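Local coordinates for protein dermonecrotic toxin (Pasteurella multocida, PDB 2EBF) that acts as a potent mitogenic, bone-resorbing toxin in severe atrophic rhinitis of pigs, its C-terminal region carrying a thiol-protease-like catalytic triad, at residues 662-670 with 680-688. Residues are numbered along the deposited sequence; the frame is centred on the assembly and turned at random.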
# COMPACT_ATOMS: atom_id res chain seq x y z
N SER A 662 -13.87 3.26 -35.28
CA SER A 662 -13.35 2.05 -35.91
C SER A 662 -12.09 1.62 -35.18
O SER A 662 -11.48 2.43 -34.47
CB SER A 662 -13.06 2.26 -37.40
OG SER A 662 -12.11 3.30 -37.59
N HIS A 663 -11.71 0.35 -35.33
CA HIS A 663 -10.38 -0.09 -34.92
C HIS A 663 -9.43 0.01 -36.13
O HIS A 663 -9.83 -0.27 -37.27
CB HIS A 663 -10.43 -1.53 -34.36
CG HIS A 663 -10.65 -2.58 -35.40
ND1 HIS A 663 -11.88 -2.83 -35.97
CD2 HIS A 663 -9.79 -3.48 -35.95
CE1 HIS A 663 -11.76 -3.81 -36.85
NE2 HIS A 663 -10.51 -4.23 -36.85
N GLN A 664 -8.20 0.45 -35.88
CA GLN A 664 -7.17 0.57 -36.91
C GLN A 664 -5.93 -0.11 -36.34
O GLN A 664 -5.72 -0.08 -35.13
CB GLN A 664 -6.85 2.05 -37.20
CG GLN A 664 -8.04 2.91 -37.68
CD GLN A 664 -8.60 2.48 -39.04
OE1 GLN A 664 -9.82 2.38 -39.22
NE2 GLN A 664 -7.72 2.23 -40.00
N MET A 665 -5.13 -0.75 -37.19
CA MET A 665 -3.97 -1.48 -36.68
C MET A 665 -2.75 -1.45 -37.60
O MET A 665 -2.81 -1.03 -38.77
CB MET A 665 -4.36 -2.93 -36.31
CG MET A 665 -4.45 -3.90 -37.49
SD MET A 665 -5.58 -3.47 -38.84
CE MET A 665 -7.15 -3.48 -37.99
N HIS A 666 -1.63 -1.91 -37.05
CA HIS A 666 -0.40 -2.01 -37.81
C HIS A 666 0.44 -3.08 -37.14
O HIS A 666 0.22 -3.41 -35.97
CB HIS A 666 0.35 -0.67 -37.81
CG HIS A 666 1.57 -0.65 -38.70
ND1 HIS A 666 1.62 -1.31 -39.91
CD2 HIS A 666 2.76 -0.02 -38.56
CE1 HIS A 666 2.80 -1.10 -40.47
NE2 HIS A 666 3.51 -0.33 -39.67
N THR A 667 1.40 -3.63 -37.89
CA THR A 667 2.22 -4.73 -37.39
C THR A 667 3.60 -4.68 -38.04
O THR A 667 3.77 -4.08 -39.11
CB THR A 667 1.49 -6.10 -37.64
OG1 THR A 667 2.07 -7.14 -36.83
CG2 THR A 667 1.54 -6.50 -39.12
N THR A 668 4.59 -5.28 -37.38
CA THR A 668 5.94 -5.28 -37.91
C THR A 668 6.67 -6.55 -37.47
O THR A 668 6.43 -7.07 -36.37
CB THR A 668 6.73 -4.01 -37.43
OG1 THR A 668 8.02 -3.94 -38.08
CG2 THR A 668 6.95 -4.03 -35.92
N ALA A 669 7.52 -7.06 -38.36
CA ALA A 669 8.56 -8.00 -37.99
C ALA A 669 9.65 -7.27 -37.21
O ALA A 669 9.67 -6.03 -37.16
CB ALA A 669 9.16 -8.64 -39.23
N SER A 670 10.56 -8.03 -36.61
CA SER A 670 11.67 -7.44 -35.88
C SER A 670 12.87 -8.38 -35.95
O SER A 670 12.74 -9.56 -36.30
CB SER A 670 11.27 -7.18 -34.42
OG SER A 670 10.97 -8.40 -33.77
N VAL A 680 11.47 -3.82 -37.90
CA VAL A 680 11.88 -3.60 -39.29
C VAL A 680 10.59 -3.47 -40.09
O VAL A 680 9.99 -4.45 -40.52
CB VAL A 680 12.82 -4.71 -39.83
CG1 VAL A 680 13.14 -4.49 -41.32
CG2 VAL A 680 14.11 -4.76 -39.04
N ASP A 681 10.15 -2.23 -40.25
CA ASP A 681 8.80 -1.97 -40.72
C ASP A 681 8.86 -1.36 -42.12
O ASP A 681 9.07 -0.15 -42.29
CB ASP A 681 8.10 -1.07 -39.71
CG ASP A 681 6.70 -0.66 -40.13
OD1 ASP A 681 6.20 -1.08 -41.19
OD2 ASP A 681 6.09 0.12 -39.37
N ALA A 682 8.66 -2.22 -43.12
CA ALA A 682 8.74 -1.85 -44.52
C ALA A 682 7.40 -1.34 -45.08
O ALA A 682 7.28 -1.07 -46.29
CB ALA A 682 9.24 -3.03 -45.35
N SER A 683 6.42 -1.14 -44.22
CA SER A 683 5.13 -0.63 -44.67
C SER A 683 4.61 0.58 -43.89
O SER A 683 3.43 0.91 -43.98
CB SER A 683 4.10 -1.76 -44.70
OG SER A 683 3.79 -2.17 -43.38
N HIS A 684 5.49 1.26 -43.16
CA HIS A 684 5.09 2.40 -42.33
C HIS A 684 4.70 3.66 -43.14
O HIS A 684 4.06 4.57 -42.60
CB HIS A 684 6.20 2.74 -41.33
CG HIS A 684 7.24 3.66 -41.88
ND1 HIS A 684 8.13 3.28 -42.86
CD2 HIS A 684 7.55 4.94 -41.58
CE1 HIS A 684 8.93 4.29 -43.15
NE2 HIS A 684 8.60 5.31 -42.38
N LEU A 685 5.10 3.71 -44.41
CA LEU A 685 4.77 4.87 -45.26
C LEU A 685 3.30 4.89 -45.68
O LEU A 685 2.85 5.84 -46.33
CB LEU A 685 5.71 4.98 -46.47
CG LEU A 685 7.16 5.40 -46.21
CD1 LEU A 685 7.87 5.67 -47.53
CD2 LEU A 685 7.27 6.62 -45.28
N GLN A 686 2.55 3.85 -45.32
CA GLN A 686 1.10 3.90 -45.50
C GLN A 686 0.47 4.95 -44.58
O GLN A 686 -0.68 5.36 -44.78
CB GLN A 686 0.44 2.50 -45.41
CG GLN A 686 0.35 1.86 -44.06
CD GLN A 686 0.03 0.35 -44.12
OE1 GLN A 686 0.86 -0.48 -43.73
NE2 GLN A 686 -1.15 0.00 -44.63
N PHE A 687 1.25 5.39 -43.59
CA PHE A 687 0.81 6.38 -42.60
C PHE A 687 1.52 7.69 -42.83
O PHE A 687 2.64 7.72 -43.36
CB PHE A 687 1.07 5.88 -41.17
CG PHE A 687 0.57 4.49 -40.93
CD1 PHE A 687 -0.80 4.21 -41.02
CD2 PHE A 687 1.44 3.46 -40.62
CE1 PHE A 687 -1.28 2.92 -40.83
CE2 PHE A 687 0.97 2.17 -40.42
CZ PHE A 687 -0.38 1.90 -40.51
N VAL A 688 0.88 8.77 -42.40
CA VAL A 688 1.39 10.13 -42.61
C VAL A 688 2.84 10.27 -42.09
O VAL A 688 3.18 9.74 -41.02
CB VAL A 688 0.42 11.18 -42.01
CG1 VAL A 688 0.44 11.17 -40.49
CG2 VAL A 688 0.72 12.54 -42.55
O HOH W 1 5.77 -3.65 -41.52
O HOH W 2 7.70 -5.80 -41.04
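A His-carboxylate pair, His666 with Asp681, links the two strands of the antiparallel hairpin 660-673/676-681 in the C3 domain. His666 NE2 donates to Asp681 OD2 at 2.6 Å with an N-H...O angle of 151°, meeting the oxygen on its syn side but tilted out of the carboxylate plane. With CG anti to the backbone N (chi1 -174°), His666 carries its ring across to Asp681, whose side chain comes from the opposite direction. Trp704 of helix 701-711 also bonds OD2 and brings its ring against His666. The other oxygen, OD1, accepts from Ser683 N at 3.0 Å, closing an Asx turn, and from a water at 2.6 Å that also donates to Thr667 O and accepts from Ser683 OG. These bonds tie the carboxylate to both segments and limit its rotation. The edge of Phe687 packs against one face of the His666 imidazole, CE2 over the ring centre and 3.4 Å from His666 CG, with planes at 75°. Near the hairpin turn, Val680 N donates to Ala669 O at 2.9 Å, an oxygen that also receives Thr668 OG1 at 2.8 Å. Cys626, probably the triad cysteine, is held here in a disulfide with Cys620; the NE2-OD2 bond is consistent with the His-Asp half of the thiol-protease-like triad reported for this region.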